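Local coordinates for protein possible TctC subunit of the Tripartite Tricarboxylate Transport(TTT) Family (Rhodopseudomonas palustris, PDB 6HKE) that binds malate in the periplasm as a type II substrate-binding protein and probably hands this C4-dicarboxylate to a tripartite tricarboxylate transporter for high-affinity uptake, at residues P14-T19 / A70-T75; V18-P23 / I49-M54; N159-V164 / A228-F233. The protein carries 2 engineered substitutions. One frame throughout, in Å; residues are numbered along the deposited sequence.

Interaction 1: residues P14-T19 / A70-T75; sequences PVRTVT and APDGHT
D72 meets R16 at the outer edge of this contact, which joins the N-terminal arm to the loop leading into strand 75-80. Carboxylate OD2 lies in the plane of the guanidinium, at its edge, and takes a weak hydrogen bond from R16 NH2 (3.3 Å) within a salt bridge. The other oxygen, OD1 of D72, accepts a hydrogen bond from the backbone N of H74 at 3.0 Å, from above the carboxylate plane, closing an Asx turn. G73, at positive phi, lets the chain make this turn and sets its carbonyl O beside CG1 of V18. H74 is the hub. With CG beside the backbone N (chi1 -71°), its imidazole reaches in under R16, whose guanidinium stacks flat over one ring face, centres 4.0 Å apart and planes at 23°. At the ring edge, NE2 accepts a hydrogen bond from the backbone N of V15 at 3.0 Å, nearly in the ring plane. NE2 therefore probably carries no proton here, and CB of P14 packs close by. The H74 carbonyl O takes a hydrogen bond from T19 N at 2.7 Å, the first rung of a parallel ladder. T75 continues it in register with T19, its CA giving a CA-H...O contact to T19 O. F13 adds an edge-to-face ring contact to H74. Beyond, T19 bonds through its backbone to L76, while V18 and T19 also touch strand 49-53, placing strand 18-22 between strands 49-53 and 75-80.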
ATOM      1  N   PRO A  14      13.158 -23.839  -1.685  1.00 30.75           N
ATOM      2  CA  PRO A  14      12.219 -24.213  -2.746  1.00 30.37           C
ATOM      3  C   PRO A  14      12.761 -25.319  -3.660  1.00 30.91           C
ATOM      4  O   PRO A  14      13.947 -25.501  -3.676  1.00 33.85           O
ATOM      5  CB  PRO A  14      12.035 -22.901  -3.522  1.00 29.51           C
ATOM      6  CG  PRO A  14      13.321 -22.139  -3.285  1.00 30.32           C
ATOM      7  CD  PRO A  14      13.781 -22.523  -1.899  1.00 30.52           C
ATOM      8  N   VAL A  15      11.864 -26.008  -4.374  1.00 35.11           N
ATOM      9  CA  VAL A  15      12.142 -27.054  -5.412  1.00 38.05           C
ATOM     10  C   VAL A  15      11.954 -26.472  -6.821  1.00 35.98           C
ATOM     11  O   VAL A  15      12.265 -27.161  -7.809  1.00 35.48           O
ATOM     12  CB  VAL A  15      11.226 -28.271  -5.191  1.00 40.49           C
ATOM     13  CG1 VAL A  15      11.278 -29.253  -6.352  1.00 45.74           C
ATOM     14  CG2 VAL A  15      11.551 -28.971  -3.876  1.00 41.20           C
ATOM     15  N   ARG A  16      11.457 -25.244  -6.931  1.00 34.55           N
ATOM     16  CA  ARG A  16      11.149 -24.634  -8.249  1.00 32.94           C
ATOM     17  C   ARG A  16      10.892 -23.144  -8.057  1.00 31.64           C
ATOM     18  O   ARG A  16      10.940 -22.685  -6.903  1.00 28.75           O
ATOM     19  CB  ARG A  16       9.918 -25.301  -8.878  1.00 33.80           C
ATOM     20  CG  ARG A  16       8.633 -25.097  -8.089  1.00 32.35           C
ATOM     21  CD  ARG A  16       7.538 -26.052  -8.481  1.00 34.04           C
ATOM     22  NE  ARG A  16       6.303 -25.541  -7.912  1.00 36.07           N
ATOM     23  CZ  ARG A  16       5.712 -25.969  -6.798  1.00 36.16           C
ATOM     24  NH1 ARG A  16       6.228 -26.967  -6.102  1.00 37.02           N
ATOM     25  NH2 ARG A  16       4.597 -25.380  -6.383  1.00 37.08           N
ATOM     26  N   THR A  17      10.569 -22.451  -9.146  1.00 29.57           N
ATOM     27  CA  THR A  17      10.290 -20.998  -9.158  1.00 31.32           C
ATOM     28  C   THR A  17       9.212 -20.694  -8.120  1.00 32.17           C
ATOM     29  O   THR A  17       8.199 -21.410  -8.087  1.00 34.93           O
ATOM     30  CB  THR A  17       9.909 -20.537 -10.563  1.00 30.07           C
ATOM     31  OG1 THR A  17      11.042 -20.815 -11.378  1.00 29.04           O
ATOM     32  CG2 THR A  17       9.561 -19.069 -10.636  1.00 31.31           C
ATOM     33  N   VAL A  18       9.456 -19.711  -7.252  1.00 31.69           N
ATOM     34  CA  VAL A  18       8.436 -19.227  -6.283  1.00 29.90           C
ATOM     35  C   VAL A  18       7.605 -18.153  -6.988  1.00 28.80           C
ATOM     36  O   VAL A  18       8.205 -17.279  -7.637  1.00 29.92           O
ATOM     37  CB  VAL A  18       9.081 -18.702  -4.993  1.00 30.48           C
ATOM     38  CG1 VAL A  18       8.040 -18.105  -4.058  1.00 30.65           C
ATOM     39  CG2 VAL A  18       9.895 -19.784  -4.299  1.00 29.42           C
ATOM     40  N   THR A  19       6.276 -18.252  -6.902  1.00 26.20           N
ATOM     41  CA  THR A  19       5.330 -17.223  -7.392  1.00 24.67           C
ATOM     42  C   THR A  19       4.976 -16.291  -6.225  1.00 24.69           C
ATOM     43  O   THR A  19       4.533 -16.768  -5.162  1.00 23.11           O
ATOM     44  CB  THR A  19       4.125 -17.873  -8.073  1.00 25.50           C
ATOM     45  OG1 THR A  19       4.634 -18.537  -9.233  1.00 25.92           O
ATOM     46  CG2 THR A  19       3.064 -16.873  -8.480  1.00 26.60           C
ATOM     47  N   ALA A  70      -1.834 -24.036  -2.622  1.00 25.25           N
ATOM     48  CA  ALA A  70      -1.082 -25.082  -1.895  1.00 26.44           C
ATOM     49  C   ALA A  70      -0.199 -24.426  -0.835  1.00 25.81           C
ATOM     50  O   ALA A  70       0.560 -23.517  -1.153  1.00 27.92           O
ATOM     51  CB  ALA A  70      -0.272 -25.882  -2.887  1.00 26.30           C
ATOM     52  N   PRO A  71      -0.313 -24.791   0.464  1.00 27.37           N
ATOM     53  CA  PRO A  71       0.565 -24.243   1.503  1.00 27.51           C
ATOM     54  C   PRO A  71       1.985 -24.829   1.510  1.00 26.44           C
ATOM     55  O   PRO A  71       2.430 -25.272   2.541  1.00 27.39           O
ATOM     56  CB  PRO A  71      -0.175 -24.604   2.801  1.00 26.71           C
ATOM     57  CG  PRO A  71      -0.901 -25.868   2.469  1.00 26.02           C
ATOM     58  CD  PRO A  71      -1.335 -25.690   1.024  1.00 26.75           C
ATOM     59  N   ASP A  72       2.676 -24.777   0.373  1.00 28.09           N
ATOM     60  CA  ASP A  72       4.026 -25.385   0.203  1.00 27.21           C
ATOM     61  C   ASP A  72       5.080 -24.271   0.160  1.00 26.19           C
ATOM     62  O   ASP A  72       6.264 -24.591   0.116  1.00 28.16           O
ATOM     63  CB  ASP A  72       4.071 -26.315  -1.013  1.00 28.67           C
ATOM     64  CG  ASP A  72       3.769 -25.660  -2.356  1.00 31.11           C
ATOM     65  OD1 ASP A  72       3.614 -24.424  -2.393  1.00 30.40           O
ATOM     66  OD2 ASP A  72       3.716 -26.398  -3.367  1.00 30.73           O
ATOM     67  N   GLY A  73       4.666 -23.006   0.195  1.00 25.16           N
ATOM     68  CA  GLY A  73       5.591 -21.864   0.179  1.00 25.91           C
ATOM     69  C   GLY A  73       5.913 -21.374  -1.222  1.00 24.26           C
ATOM     70  O   GLY A  73       6.544 -20.317  -1.317  1.00 26.48           O
ATOM     71  N   HIS A  74       5.487 -22.071  -2.277  1.00 22.94           N
ATOM     72  CA  HIS A  74       5.813 -21.699  -3.678  1.00 24.41           C
ATOM     73  C   HIS A  74       4.821 -20.651  -4.208  1.00 25.25           C
ATOM     74  O   HIS A  74       5.124 -20.076  -5.262  1.00 25.74           O
ATOM     75  CB  HIS A  74       5.926 -22.957  -4.543  1.00 24.12           C
ATOM     76  CG  HIS A  74       7.153 -23.750  -4.229  1.00 26.08           C
ATOM     77  ND1 HIS A  74       7.145 -24.806  -3.326  1.00 27.72           N
ATOM     78  CD2 HIS A  74       8.432 -23.624  -4.659  1.00 26.89           C
ATOM     79  CE1 HIS A  74       8.369 -25.313  -3.242  1.00 28.74           C
ATOM     80  NE2 HIS A  74       9.179 -24.603  -4.049  1.00 26.16           N
ATOM     81  N   THR A  75       3.701 -20.401  -3.512  1.00 24.73           N
ATOM     82  CA  THR A  75       2.683 -19.379  -3.890  1.00 24.37           C
ATOM     83  C   THR A  75       2.460 -18.428  -2.717  1.00 22.89           C
ATOM     84  O   THR A  75       1.889 -18.847  -1.711  1.00 21.87           O
ATOM     85  CB  THR A  75       1.368 -20.009  -4.362  1.00 24.04           C
ATOM     86  OG1 THR A  75       1.659 -20.927  -5.412  1.00 26.15           O
ATOM     87  CG2 THR A  75       0.400 -18.984  -4.900  1.00 24.47           C
TER

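Interaction 2: residues V18-P23 / I49-M54; sequences VTVVVP and IEIENM
Strands 18-22 and 49-53 are the parallel pair of a beta-alpha-beta unit whose crossover is helix 29-45, and V18 to V22 run in register with I49 to N53. The ladder starts with E50 N to V18 O (2.7 Å) and ends with M54 N to V22 O (2.8 Å); between them V20 N and V22 N bond to the carbonyls of E50 and E52, and E52 N to V20 O. On the face of V18, V20 and V22, CG2 of V20 presses on CG2 of I49 at 3.5 Å, and CD1 of I51 lies beside CG1 of V20; helix 29-45 covers this side. V22 CG1 touches ND2 of N53, whose amide bonds to F24 O and D31. On the other face OG1 of T19, anti to the carbonyl carbon (chi1 -65°), lies alongside E50 and gives its hydrogen to OE2 at 2.7 Å, on the anti side and 31° out of the carboxylate plane. A valine in place of T19 would probably leave this carboxylate without its hydroxyl mate and free to turn. With E52 OE2 also near T19 CG2, two carboxylates share this face, and the hydroxyl probably eases the negative charge of one, while V18 and V20 meet I49 and I51 through methyl and methylene contacts, N53 closing that face's far end.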
ATOM      1  N   VAL A  18       9.456 -19.711  -7.252  1.00 31.69           N
ATOM      2  CA  VAL A  18       8.436 -19.227  -6.283  1.00 29.90           C
ATOM      3  C   VAL A  18       7.605 -18.153  -6.988  1.00 28.80           C
ATOM      4  O   VAL A  18       8.205 -17.279  -7.637  1.00 29.92           O
ATOM      5  CB  VAL A  18       9.081 -18.702  -4.993  1.00 30.48           C
ATOM      6  CG1 VAL A  18       8.040 -18.105  -4.058  1.00 30.65           C
ATOM      7  CG2 VAL A  18       9.895 -19.784  -4.299  1.00 29.42           C
ATOM      8  N   THR A  19       6.276 -18.252  -6.902  1.00 26.20           N
ATOM      9  CA  THR A  19       5.330 -17.223  -7.392  1.00 24.67           C
ATOM     10  C   THR A  19       4.976 -16.291  -6.225  1.00 24.69           C
ATOM     11  O   THR A  19       4.533 -16.768  -5.162  1.00 23.11           O
ATOM     12  CB  THR A  19       4.125 -17.873  -8.073  1.00 25.50           C
ATOM     13  OG1 THR A  19       4.634 -18.537  -9.233  1.00 25.92           O
ATOM     14  CG2 THR A  19       3.064 -16.873  -8.480  1.00 26.60           C
ATOM     15  N   VAL A  20       5.240 -14.998  -6.407  1.00 23.66           N
ATOM     16  CA  VAL A  20       4.809 -13.914  -5.491  1.00 21.30           C
ATOM     17  C   VAL A  20       3.772 -13.129  -6.278  1.00 21.45           C
ATOM     18  O   VAL A  20       4.105 -12.557  -7.334  1.00 19.14           O
ATOM     19  CB  VAL A  20       5.974 -13.030  -5.018  1.00 20.47           C
ATOM     20  CG1 VAL A  20       5.466 -11.825  -4.237  1.00 20.25           C
ATOM     21  CG2 VAL A  20       6.990 -13.832  -4.205  1.00 21.76           C
ATOM     22  N   VAL A  21       2.547 -13.199  -5.795  1.00 22.41           N
ATOM     23  CA  VAL A  21       1.365 -12.579  -6.423  1.00 22.36           C
ATOM     24  C   VAL A  21       1.227 -11.177  -5.839  1.00 22.20           C
ATOM     25  O   VAL A  21       1.307 -11.043  -4.608  1.00 20.49           O
ATOM     26  CB  VAL A  21       0.127 -13.456  -6.183  1.00 22.11           C
ATOM     27  CG1 VAL A  21      -1.098 -12.840  -6.830  1.00 24.73           C
ATOM     28  CG2 VAL A  21       0.349 -14.855  -6.721  1.00 24.31           C
ATOM     29  N   VAL A  22       1.030 -10.200  -6.722  1.00 23.40           N
ATOM     30  CA  VAL A  22       0.762  -8.770  -6.422  1.00 23.92           C
ATOM     31  C   VAL A  22      -0.654  -8.450  -6.901  1.00 24.11           C
ATOM     32  O   VAL A  22      -0.992  -8.744  -8.051  1.00 22.70           O
ATOM     33  CB  VAL A  22       1.824  -7.866  -7.084  1.00 25.53           C
ATOM     34  CG1 VAL A  22       1.406  -6.413  -7.072  1.00 23.29           C
ATOM     35  CG2 VAL A  22       3.198  -8.025  -6.424  1.00 26.82           C
ATOM     36  N   PRO A  23      -1.531  -7.893  -6.026  1.00 24.07           N
ATOM     37  CA  PRO A  23      -2.934  -7.637  -6.374  1.00 24.38           C
ATOM     38  C   PRO A  23      -3.174  -6.489  -7.371  1.00 23.94           C
ATOM     39  O   PRO A  23      -4.312  -6.309  -7.812  1.00 22.43           O
ATOM     40  CB  PRO A  23      -3.609  -7.217  -5.058  1.00 23.56           C
ATOM     41  CG  PRO A  23      -2.617  -7.540  -3.968  1.00 23.70           C
ATOM     42  CD  PRO A  23      -1.249  -7.582  -4.617  1.00 22.99           C
ATOM     43  N   ILE A  49      12.389 -16.031  -8.395  1.00 25.47           N
ATOM     44  CA  ILE A  49      11.046 -15.626  -7.915  1.00 26.35           C
ATOM     45  C   ILE A  49      10.326 -14.955  -9.077  1.00 27.39           C
ATOM     46  O   ILE A  49      10.912 -14.074  -9.715  1.00 28.44           O
ATOM     47  CB  ILE A  49      11.128 -14.747  -6.660  1.00 27.38           C
ATOM     48  CG1 ILE A  49      11.697 -15.549  -5.486  1.00 29.83           C
ATOM     49  CG2 ILE A  49       9.762 -14.186  -6.340  1.00 29.41           C
ATOM     50  CD1 ILE A  49      12.103 -14.724  -4.295  1.00 30.16           C
ATOM     51  N   GLU A  50       9.125 -15.435  -9.370  1.00 28.87           N
ATOM     52  CA  GLU A  50       8.251 -14.942 -10.460  1.00 32.95           C
ATOM     53  C   GLU A  50       7.219 -14.009  -9.821  1.00 30.45           C
ATOM     54  O   GLU A  50       6.630 -14.403  -8.812  1.00 28.86           O
ATOM     55  CB  GLU A  50       7.633 -16.170 -11.131  1.00 38.53           C
ATOM     56  CG  GLU A  50       6.690 -15.896 -12.279  1.00 43.49           C
ATOM     57  CD  GLU A  50       5.818 -17.110 -12.564  1.00 51.07           C
ATOM     58  OE1 GLU A  50       5.975 -17.714 -13.651  1.00 57.59           O
ATOM     59  OE2 GLU A  50       4.996 -17.463 -11.684  1.00 52.83           O
ATOM     60  N   ILE A  51       7.032 -12.810 -10.363  1.00 30.45           N
ATOM     61  CA  ILE A  51       5.987 -11.857  -9.887  1.00 29.61           C
ATOM     62  C   ILE A  51       4.777 -12.016 -10.806  1.00 28.97           C
ATOM     63  O   ILE A  51       4.959 -11.906 -12.000  1.00 26.71           O
ATOM     64  CB  ILE A  51       6.503 -10.412  -9.862  1.00 28.48           C
ATOM     65  CG1 ILE A  51       7.603 -10.226  -8.813  1.00 29.93           C
ATOM     66  CG2 ILE A  51       5.344  -9.443  -9.651  1.00 27.61           C
ATOM     67  CD1 ILE A  51       7.094  -9.971  -7.392  1.00 29.35           C
ATOM     68  N   GLU A  52       3.606 -12.317 -10.248  1.00 29.35           N
ATOM     69  CA  GLU A  52       2.327 -12.426 -10.991  1.00 29.45           C
ATOM     70  C   GLU A  52       1.426 -11.285 -10.499  1.00 30.50           C
ATOM     71  O   GLU A  52       1.180 -11.195  -9.251  1.00 29.63           O
ATOM     72  CB  GLU A  52       1.722 -13.812 -10.765  1.00 30.95           C
ATOM     73  CG  GLU A  52       0.690 -14.195 -11.805  1.00 33.76           C
ATOM     74  CD  GLU A  52      -0.177 -15.380 -11.420  1.00 35.26           C
ATOM     75  OE1 GLU A  52      -1.350 -15.411 -11.839  1.00 38.59           O
ATOM     76  OE2 GLU A  52       0.319 -16.270 -10.699  1.00 39.80           O
ATOM     77  N   ASN A  53       1.037 -10.393 -11.410  1.00 28.11           N
ATOM     78  CA  ASN A  53       0.122  -9.264 -11.120  1.00 26.22           C
ATOM     79  C   ASN A  53      -1.272  -9.797 -11.412  1.00 26.89           C
ATOM     80  O   ASN A  53      -1.498 -10.248 -12.535  1.00 27.51           O
ATOM     81  CB  ASN A  53       0.464  -8.006 -11.910  1.00 25.69           C
ATOM     82  CG  ASN A  53       1.839  -7.461 -11.586  1.00 26.65           C
ATOM     83  OD1 ASN A  53       2.838  -7.865 -12.180  1.00 24.07           O
ATOM     84  ND2 ASN A  53       1.899  -6.535 -10.646  1.00 26.71           N
ATOM     85  N   MET A  54      -2.112  -9.869 -10.388  1.00 25.44           N
ATOM     86  CA  MET A  54      -3.432 -10.530 -10.466  1.00 26.47           C
ATOM     87  C   MET A  54      -4.480  -9.524 -10.006  1.00 25.59           C
ATOM     88  O   MET A  54      -4.606  -9.299  -8.780  1.00 25.57           O
ATOM     89  CB  MET A  54      -3.478 -11.801  -9.615  1.00 27.78           C
ATOM     90  CG  MET A  54      -4.739 -12.627  -9.852  1.00 31.33           C
ATOM     91  SD  MET A  54      -4.788 -14.089  -8.795  1.00 36.90           S
ATOM     92  CE  MET A  54      -3.372 -14.972  -9.458  1.00 38.64           C
TER

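Interaction 3: residues N159-V164 / A228-F233; sequences NRLLKV and AGLPGF
L161 and L162, in the last turn of helix 150-162, pack on the type I beta turn L230-F233 that lies in the loop before strand 236-244. No hydrogen bond crosses; the contact is apolar packing, part of the periplasmic binding protein fold, and joins the C-terminal end of a helix to a loop. The close-fitting part centres on L161. Its CD1 reaches the backbone of the turn, 3.5 Å from F233 N and 3.6 Å from the carbonyl carbon of G232, and also meets CB of F233 at 3.8 Å. L161 CG lies beside the backbone N (chi1 -78°), which carries the branch out from the helix over the peptide. The turn itself is closed by F233 N bonding to L230 O at 3.0 Å, so the methyl rests on an N-H already engaged within its own segment. At G232 a side chain would be crowded, since a beta carbon there would point at L161 and come very near its CD2. L230 lies across both helix leucines, its CD2 methyl resting 4.0 Å from CB of L161. Inward, the side chains of L230 and F233 continue onto L158 of the same helix; L230 also touches L126 and L162 touches A130, both on helix 126-136, and F233 is buried against V209 of strand 205-210. The solvent side is looser: G232 is exposed even though its carbonyl carbon takes the L161 methyl, and beyond L162 the chain leaves the helix at the exposed K163. At the other leucine of the helix, CD2 of L162 meets CD2 of L230 at 3.9 Å, the two side chains crossing obliquely.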
ATOM      1  N   ASN A 159     -12.070  11.912   3.181  1.00 30.03           N
ATOM      2  CA  ASN A 159     -13.420  12.410   2.804  1.00 32.54           C
ATOM      3  C   ASN A 159     -14.359  12.415   4.022  1.00 34.60           C
ATOM      4  O   ASN A 159     -15.144  13.374   4.136  1.00 34.71           O
ATOM      5  CB  ASN A 159     -13.998  11.625   1.630  1.00 32.59           C
ATOM      6  CG  ASN A 159     -13.243  11.891   0.352  1.00 33.43           C
ATOM      7  OD1 ASN A 159     -12.375  12.763   0.289  1.00 37.09           O
ATOM      8  ND2 ASN A 159     -13.560  11.129  -0.670  1.00 35.06           N
ATOM      9  N   ARG A 160     -14.275  11.423   4.914  1.00 37.94           N
ATOM     10  CA  ARG A 160     -15.097  11.366   6.161  1.00 40.40           C
ATOM     11  C   ARG A 160     -14.651  12.430   7.167  1.00 39.92           C
ATOM     12  O   ARG A 160     -15.516  12.941   7.895  1.00 40.29           O
ATOM     13  CB  ARG A 160     -15.014  10.003   6.843  1.00 44.18           C
ATOM     14  CG  ARG A 160     -16.067   9.046   6.316  1.00 48.60           C
ATOM     15  CD  ARG A 160     -15.927   7.657   6.888  1.00 52.86           C
ATOM     16  NE  ARG A 160     -16.681   6.736   6.048  1.00 56.23           N
ATOM     17  CZ  ARG A 160     -17.587   5.869   6.475  1.00 55.36           C
ATOM     18  NH1 ARG A 160     -17.873   5.760   7.764  1.00 55.70           N
ATOM     19  NH2 ARG A 160     -18.187   5.088   5.595  1.00 53.70           N
ATOM     20  N   LEU A 161     -13.351  12.710   7.238  1.00 37.57           N
ATOM     21  CA  LEU A 161     -12.802  13.776   8.100  1.00 36.35           C
ATOM     22  C   LEU A 161     -13.320  15.127   7.599  1.00 37.36           C
ATOM     23  O   LEU A 161     -13.745  15.930   8.447  1.00 41.53           O
ATOM     24  CB  LEU A 161     -11.271  13.688   8.092  1.00 36.04           C
ATOM     25  CG  LEU A 161     -10.697  12.580   8.972  1.00 33.94           C
ATOM     26  CD1 LEU A 161      -9.194  12.463   8.798  1.00 33.64           C
ATOM     27  CD2 LEU A 161     -11.056  12.813  10.432  1.00 34.51           C
ATOM     28  N   LEU A 162     -13.322  15.343   6.280  1.00 36.27           N
ATOM     29  CA  LEU A 162     -13.723  16.629   5.647  1.00 37.04           C
ATOM     30  C   LEU A 162     -15.231  16.648   5.373  1.00 38.89           C
ATOM     31  O   LEU A 162     -15.725  17.686   4.931  1.00 42.55           O
ATOM     32  CB  LEU A 162     -12.956  16.815   4.335  1.00 36.12           C
ATOM     33  CG  LEU A 162     -11.445  17.004   4.433  1.00 33.30           C
ATOM     34  CD1 LEU A 162     -10.871  17.172   3.044  1.00 33.98           C
ATOM     35  CD2 LEU A 162     -11.079  18.195   5.293  1.00 34.62           C
ATOM     36  N   LYS A 163     -15.929  15.535   5.592  1.00 43.03           N
ATOM     37  CA  LYS A 163     -17.411  15.453   5.471  1.00 46.71           C
ATOM     38  C   LYS A 163     -17.817  15.778   4.032  1.00 43.64           C
ATOM     39  O   LYS A 163     -18.802  16.488   3.839  1.00 48.74           O
ATOM     40  CB  LYS A 163     -18.077  16.375   6.500  1.00 50.39           C
ATOM     41  CG  LYS A 163     -17.544  16.201   7.919  1.00 51.88           C
ATOM     42  CD  LYS A 163     -18.335  16.904   9.009  1.00 52.88           C
ATOM     43  CE  LYS A 163     -17.544  16.998  10.297  1.00 53.06           C
ATOM     44  NZ  LYS A 163     -16.813  15.734  10.566  1.00 52.37           N
ATOM     45  N   VAL A 164     -17.082  15.236   3.067  1.00 42.72           N
ATOM     46  CA  VAL A 164     -17.392  15.310   1.615  1.00 43.75           C
ATOM     47  C   VAL A 164     -17.491  13.877   1.088  1.00 44.00           C
ATOM     48  O   VAL A 164     -16.741  13.023   1.568  1.00 43.97           O
ATOM     49  CB  VAL A 164     -16.320  16.120   0.865  1.00 46.22           C
ATOM     50  CG1 VAL A 164     -16.199  17.532   1.426  1.00 49.39           C
ATOM     51  CG2 VAL A 164     -14.963  15.429   0.880  1.00 46.61           C
ATOM     52  N   ALA A 228      -1.508  21.165   9.061  1.00 32.89           N
ATOM     53  CA  ALA A 228      -2.497  21.770   8.136  1.00 33.59           C
ATOM     54  C   ALA A 228      -3.935  21.647   8.681  1.00 34.75           C
ATOM     55  O   ALA A 228      -4.872  21.989   7.923  1.00 36.87           O
ATOM     56  CB  ALA A 228      -2.365  21.147   6.760  1.00 32.98           C
ATOM     57  N   GLY A 229      -4.111  21.201   9.936  1.00 36.26           N
ATOM     58  CA  GLY A 229      -5.375  21.270  10.700  1.00 33.52           C
ATOM     59  C   GLY A 229      -6.154  19.956  10.771  1.00 35.03           C
ATOM     60  O   GLY A 229      -7.208  19.961  11.427  1.00 37.39           O
ATOM     61  N   LEU A 230      -5.678  18.850  10.175  1.00 34.03           N
ATOM     62  CA  LEU A 230      -6.448  17.577  10.112  1.00 32.33           C
ATOM     63  C   LEU A 230      -5.633  16.443  10.722  1.00 29.87           C
ATOM     64  O   LEU A 230      -5.210  15.523  10.027  1.00 27.83           O
ATOM     65  CB  LEU A 230      -6.838  17.300   8.652  1.00 34.12           C
ATOM     66  CG  LEU A 230      -8.126  16.498   8.465  1.00 34.23           C
ATOM     67  CD1 LEU A 230      -9.344  17.303   8.913  1.00 33.49           C
ATOM     68  CD2 LEU A 230      -8.286  16.078   7.016  1.00 35.75           C
ATOM     69  N   PRO A 231      -5.387  16.466  12.051  1.00 29.96           N
ATOM     70  CA  PRO A 231      -4.506  15.484  12.682  1.00 29.77           C
ATOM     71  C   PRO A 231      -5.046  14.044  12.608  1.00 30.08           C
ATOM     72  O   PRO A 231      -4.257  13.130  12.718  1.00 30.49           O
ATOM     73  CB  PRO A 231      -4.390  16.001  14.128  1.00 29.71           C
ATOM     74  CG  PRO A 231      -5.671  16.772  14.354  1.00 28.67           C
ATOM     75  CD  PRO A 231      -5.937  17.436  13.019  1.00 29.70           C
ATOM     76  N   GLY A 232      -6.349  13.862  12.369  1.00 30.38           N
ATOM     77  CA  GLY A 232      -6.945  12.524  12.200  1.00 30.85           C
ATOM     78  C   GLY A 232      -6.438  11.826  10.946  1.00 31.70           C
ATOM     79  O   GLY A 232      -6.632  10.616  10.828  1.00 27.08           O
ATOM     80  N   PHE A 233      -5.870  12.565   9.988  1.00 32.62           N
ATOM     81  CA  PHE A 233      -5.456  11.987   8.685  1.00 30.85           C
ATOM     82  C   PHE A 233      -4.020  11.466   8.803  1.00 30.61           C
ATOM     83  O   PHE A 233      -3.109  12.176   8.388  1.00 32.28           O
ATOM     84  CB  PHE A 233      -5.673  13.010   7.571  1.00 29.13           C
ATOM     85  CG  PHE A 233      -5.430  12.447   6.198  1.00 27.34           C
ATOM     86  CD1 PHE A 233      -6.104  11.318   5.776  1.00 26.80           C
ATOM     87  CD2 PHE A 233      -4.513  13.031   5.343  1.00 27.54           C
ATOM     88  CE1 PHE A 233      -5.865  10.789   4.520  1.00 28.73           C
ATOM     89  CE2 PHE A 233      -4.291  12.513   4.079  1.00 27.41           C
ATOM     90  CZ  PHE A 233      -4.965  11.389   3.671  1.00 27.83           C
TER

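How the interactions relate
Interactions 1 and 2 share V18 and T19 and lie along the same strand, 18-22, with its neighbours 75-80 and 49-53 in one sheet; T17 of the first also packs on E50 of the second. Both are partly buried. Interaction 1, at the outer end, relies on charged and aromatic side chains with few backbone rungs, whereas interaction 2 is a regular parallel ladder with a valine-lined face whose far end comes near the malate pocket. Interaction 3 stands apart on the opposite side of the chain's centre, about 35 Å from interaction 2 between centres. It is a surface contact of leucines, without any hydrogen bond between its segments.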